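PDB 7JQY: Cif-like 1 from Burkholderia cenocepacia, which is an alpha/beta-hydrolase-fold enzyme of the Cif-like epoxide hydrolase group, which probably opens epoxides by adding water. Local coordinates for residues A292-T295 with R296-D300; R65-M68 with P69-E73. The protein carries 1 engineered substitution. All coordinates share one frame; numbering follows the deposited sequence.

In the fold
Both contacts are local, each within one continuous run of chain: interaction 1 lies within helix 291-303, interaction 2 in the loop 65-67 and the helix 68-73 that follows it. The centres of the two contacts are about 10 Å apart. Where they meet, Thr295 CG2 lies 3.5 Å from Ala70 CB, Leu294 CD2 lies 3.7 Å from Val67 CG2, and Leu299 CD2 lies 3.9 Å from Leu71 CD2: an apolar seam. Strand 274-279 is followed by a loop that in relatives of this fold carries the catalytic histidine, then by the short helix 286-289 and helix 291-303. Asp288, in helix 286-289, forms a salt bridge with Arg65 of interaction 2.

Interaction 1: A292-T295 with R296-D300; sequences AFLT and RQLLD
Residues 292-300 run as regular alpha helix, with the amides of Arg296, Gln297, Leu298 and Leu299 each bonded to the carbonyl oxygen four residues back, the shortest of these bonds being Leu298 N to Leu294 O at 2.8 Å. On the side facing the sheet, Phe293 and Gln297 meet. Gln297 has CG beside its backbone N (chi1 -76°), which sets that methylene over one face of the Phe293 ring, 3.8 Å from its centroid, in a CH-pi contact; the bend at chi2 (-70°) then keeps the amide near the ring, NE2 3.9 Å from CZ. CG sits toward the rim, 3.6 Å from CZ, and the amide plane is inclined 35° to the ring. Phe293 also touches Leu253, Ala277 and Ala279, so the pair is set against strands 250-255 and 274-279.

Further round, Leu294 brings CD1 to 3.8 Å from CG of Leu298, the two side chains lying at a slant to each other. Thr295 and Leu299 instead lie alongside, pointing the same way, with CG2 of Thr295 4.0 Å from CD1 of Leu299. At the exposed Arg296, NE is 3.3 Å from OD2 of Asp300, but the oxygen lies well out of the guanidinium plane and no N-H points at it. That pairing therefore rests on charge alone, whereas Phe293 and Gln297 meet through dispersion and a weak CH-pi attraction, a methylene on a ring face.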
loop_
_atom_site.group_PDB
_atom_site.type_symbol
_atom_site.label_atom_id
_atom_site.label_comp_id
_atom_site.label_asym_id
_atom_site.label_seq_id
_atom_site.Cartn_x
_atom_site.Cartn_y
_atom_site.Cartn_z
ATOM N N ALA B 292 -21.783 35.979 -2.566
ATOM C CA ALA B 292 -22.341 37.281 -2.910
ATOM C C ALA B 292 -23.699 37.478 -2.245
ATOM O O ALA B 292 -23.977 38.538 -1.672
ATOM C CB ALA B 292 -22.446 37.419 -4.427
ATOM N N PHE B 293 -24.570 36.468 -2.331
ATOM C CA PHE B 293 -25.853 36.523 -1.634
ATOM C C PHE B 293 -25.654 36.613 -0.128
ATOM O O PHE B 293 -26.320 37.402 0.556
ATOM C CB PHE B 293 -26.673 35.283 -1.979
ATOM C CG PHE B 293 -27.901 35.107 -1.131
ATOM C CD1 PHE B 293 -27.845 34.421 0.074
ATOM C CD2 PHE B 293 -29.127 35.605 -1.559
ATOM C CE1 PHE B 293 -28.981 34.259 0.852
ATOM C CE2 PHE B 293 -30.267 35.441 -0.789
ATOM C CZ PHE B 293 -30.198 34.768 0.412
ATOM N N LEU B 294 -24.733 35.810 0.405
ATOM C CA LEU B 294 -24.519 35.761 1.842
ATOM C C LEU B 294 -23.954 37.069 2.347
ATOM O O LEU B 294 -24.391 37.593 3.382
ATOM C CB LEU B 294 -23.567 34.618 2.173
ATOM C CG LEU B 294 -23.118 34.506 3.619
ATOM C CD1 LEU B 294 -24.348 34.388 4.489
ATOM C CD2 LEU B 294 -22.210 33.294 3.769
ATOM N N THR B 295 -22.968 37.603 1.634
ATOM C CA THR B 295 -22.365 38.846 2.072
ATOM C C THR B 295 -23.417 39.931 2.091
ATOM O O THR B 295 -23.456 40.759 3.015
ATOM C CB THR B 295 -21.176 39.219 1.182
ATOM O OG1 THR B 295 -20.076 38.373 1.525
ATOM C CG2 THR B 295 -20.744 40.661 1.395
ATOM N N ARG B 296 -24.290 39.936 1.089
ATOM C CA ARG B 296 -25.348 40.938 1.010
ATOM C C ARG B 296 -26.344 40.801 2.162
ATOM O O ARG B 296 -26.805 41.796 2.721
ATOM C CB ARG B 296 -26.079 40.843 -0.332
ATOM C CG ARG B 296 -27.197 41.858 -0.499
ATOM C CD ARG B 296 -26.682 43.278 -0.328
ATOM N NE ARG B 296 -27.755 44.264 -0.416
ATOM C CZ ARG B 296 -27.582 45.572 -0.257
ATOM N NH1 ARG B 296 -26.374 46.057 -0.001
ATOM N NH2 ARG B 296 -28.616 46.396 -0.353
ATOM N N GLN B 297 -26.668 39.559 2.508
ATOM C CA GLN B 297 -27.599 39.267 3.578
ATOM C C GLN B 297 -26.999 39.623 4.933
ATOM O O GLN B 297 -27.672 40.231 5.770
ATOM C CB GLN B 297 -27.981 37.795 3.502
ATOM C CG GLN B 297 -28.970 37.530 2.371
ATOM C CD GLN B 297 -30.319 38.119 2.692
ATOM O OE1 GLN B 297 -30.631 38.352 3.860
ATOM N NE2 GLN B 297 -31.139 38.338 1.674
ATOM N N LEU B 298 -25.706 39.358 5.132
ATOM C CA LEU B 298 -25.116 39.642 6.439
ATOM C C LEU B 298 -24.974 41.142 6.692
ATOM O O LEU B 298 -25.327 41.632 7.774
ATOM C CB LEU B 298 -23.752 38.963 6.559
ATOM C CG LEU B 298 -23.715 37.443 6.703
ATOM C CD1 LEU B 298 -22.274 36.938 6.670
ATOM C CD2 LEU B 298 -24.395 36.998 7.990
ATOM N N LEU B 299 -24.521 41.896 5.689
ATOM C CA LEU B 299 -24.335 43.329 5.885
ATOM C C LEU B 299 -25.666 44.032 6.135
ATOM O O LEU B 299 -25.748 44.909 7.006
ATOM C CB LEU B 299 -23.586 43.937 4.696
ATOM C CG LEU B 299 -22.097 43.546 4.713
ATOM C CD1 LEU B 299 -21.338 44.018 3.485
ATOM C CD2 LEU B 299 -21.435 44.060 5.985
ATOM N N ASP B 300 -26.721 43.645 5.402
ATOM C CA ASP B 300 -28.044 44.221 5.638
ATOM C C ASP B 300 -28.543 43.904 7.036
ATOM O O ASP B 300 -29.103 44.767 7.719
ATOM C CB ASP B 300 -29.044 43.647 4.638
ATOM C CG ASP B 300 -29.143 44.451 3.387
ATOM O OD1 ASP B 300 -28.845 45.660 3.458
ATOM O OD2 ASP B 300 -29.495 43.880 2.341
#

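Interaction 2: R65-M68 with P69-E73; sequences RHVM and PALAE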
loop_
_atom_site.group_PDB
_atom_site.type_symbol
_atom_site.label_atom_id
_atom_site.label_comp_id
_atom_site.label_asym_id
_atom_site.label_seq_id
_atom_site.Cartn_x
_atom_site.Cartn_y
_atom_site.Cartn_z
ATOM N N ARG B 65 -13.679 32.464 3.200
ATOM C CA ARG B 65 -12.660 33.249 2.508
ATOM C C ARG B 65 -13.253 34.365 1.656
ATOM O O ARG B 65 -12.625 35.422 1.508
ATOM C CB ARG B 65 -11.808 32.332 1.639
ATOM C CG ARG B 65 -12.582 31.652 0.537
ATOM C CD ARG B 65 -11.823 30.461 0.006
ATOM N NE ARG B 65 -12.603 29.745 -0.991
ATOM C CZ ARG B 65 -13.493 28.807 -0.702
ATOM N NH1 ARG B 65 -13.713 28.471 0.568
ATOM N NH2 ARG B 65 -14.166 28.213 -1.688
ATOM N N HIS B 66 -14.451 34.163 1.102
ATOM C CA HIS B 66 -15.080 35.163 0.255
ATOM C C HIS B 66 -16.000 36.088 1.023
ATOM O O HIS B 66 -16.513 37.046 0.438
ATOM C CB HIS B 66 -15.890 34.493 -0.863
ATOM C CG HIS B 66 -15.060 33.682 -1.807
ATOM N ND1 HIS B 66 -14.066 34.236 -2.583
ATOM C CD2 HIS B 66 -15.074 32.357 -2.095
ATOM C CE1 HIS B 66 -13.503 33.287 -3.311
ATOM N NE2 HIS B 66 -14.098 32.139 -3.036
ATOM N N VAL B 67 -16.191 35.846 2.318
ATOM C CA VAL B 67 -17.052 36.674 3.145
ATOM C C VAL B 67 -16.249 37.624 4.030
ATOM O O VAL B 67 -16.623 38.786 4.186
ATOM C CB VAL B 67 -17.980 35.771 3.986
ATOM C CG1 VAL B 67 -18.717 36.583 5.037
ATOM C CG2 VAL B 67 -18.987 35.056 3.077
ATOM N N MET B 68 -15.118 37.167 4.572
ATOM C CA MET B 68 -14.351 37.996 5.506
ATOM C C MET B 68 -13.842 39.311 4.923
ATOM O O MET B 68 -13.781 40.297 5.681
ATOM C CB MET B 68 -13.178 37.186 6.074
ATOM C CG MET B 68 -13.614 35.889 6.709
ATOM S SD MET B 68 -12.315 34.641 6.739
ATOM C CE MET B 68 -11.109 35.442 7.795
ATOM N N PRO B 69 -13.412 39.401 3.657
ATOM C CA PRO B 69 -12.966 40.713 3.153
ATOM C C PRO B 69 -14.049 41.778 3.203
ATOM O O PRO B 69 -13.806 42.886 3.703
ATOM C CB PRO B 69 -12.532 40.402 1.712
ATOM C CG PRO B 69 -12.196 38.970 1.717
ATOM C CD PRO B 69 -13.160 38.337 2.666
ATOM N N ALA B 70 -15.245 41.473 2.685
ATOM C CA ALA B 70 -16.322 42.460 2.662
ATOM C C ALA B 70 -16.755 42.854 4.072
ATOM O O ALA B 70 -17.097 44.015 4.317
ATOM C CB ALA B 70 -17.507 41.926 1.856
ATOM N N LEU B 71 -16.752 41.902 5.014
ATOM C CA LEU B 71 -17.095 42.239 6.392
ATOM C C LEU B 71 -16.073 43.192 6.992
ATOM O O LEU B 71 -16.434 44.183 7.635
ATOM C CB LEU B 71 -17.183 40.968 7.241
ATOM C CG LEU B 71 -18.413 40.087 7.059
ATOM C CD1 LEU B 71 -18.314 38.867 7.945
ATOM C CD2 LEU B 71 -19.666 40.893 7.377
ATOM N N ALA B 72 -14.792 42.928 6.757
ATOM C CA ALA B 72 -13.752 43.767 7.325
ATOM C C ALA B 72 -13.675 45.127 6.641
ATOM O O ALA B 72 -13.222 46.098 7.260
ATOM C CB ALA B 72 -12.407 43.050 7.235
ATOM N N GLU B 73 -14.051 45.221 5.360
ATOM C CA GLU B 73 -13.893 46.515 4.708
ATOM C C GLU B 73 -14.976 47.483 5.226
ATOM O O GLU B 73 -14.830 48.705 5.080
ATOM C CB GLU B 73 -13.898 46.365 3.178
ATOM C CG GLU B 73 -12.708 45.618 2.536
ATOM C CD GLU B 73 -12.773 45.423 1.030
ATOM O OE1 GLU B 73 -13.861 45.701 0.434
ATOM O OE2 GLU B 73 -11.864 44.680 0.533
HETATM O O HOH W 1 -15.610 39.712 0.575
#
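Val67 places CG1 opposite its own backbone N (chi1 170°), while Leu71 sends CG away from its carbonyl carbon (chi1 -75°); the two side chains run side by side, and CG1 of Val67 touches CD1 of Leu71 at 3.7 Å. The backbone holds the same pair, since Leu71 N donates to Val67 O over 3.2 Å with an N-H...O angle of 164°. One residue on, Ala72 N reaches Met68 O at 3.0 Å.

Here the chain enters helix 68-73, and Pro69 sits in its first turn, where its lack of an N-H costs no helical bond to Arg65 O. Its CD lies 3.2 Å from that oxygen instead, and 3.6 Å from CB of Met68. A water takes the next position: it donates to His66 O and accepts from Ala70 N, each at 2.8 Å, so it stands in for the direct i to i+4 bond as the helix starts. The helix belongs to the beta-alpha-beta crossover between parallel strands 50-54 and 77-82 of the alpha/beta hydrolase sheet. Met68 and Leu71 are buried against the second of these strands, both on Val78 and Met68 also on Ala80.

Before the turn, CG of Arg65 lies against one face of the His66 imidazole, 3.7 Å from the ring plane and offset toward the rim. The guanidinium is engaged farther away: NH1 bonds to Tyr62 O and Tyr211 OH, and NH2 makes a salt bridge to Asp288.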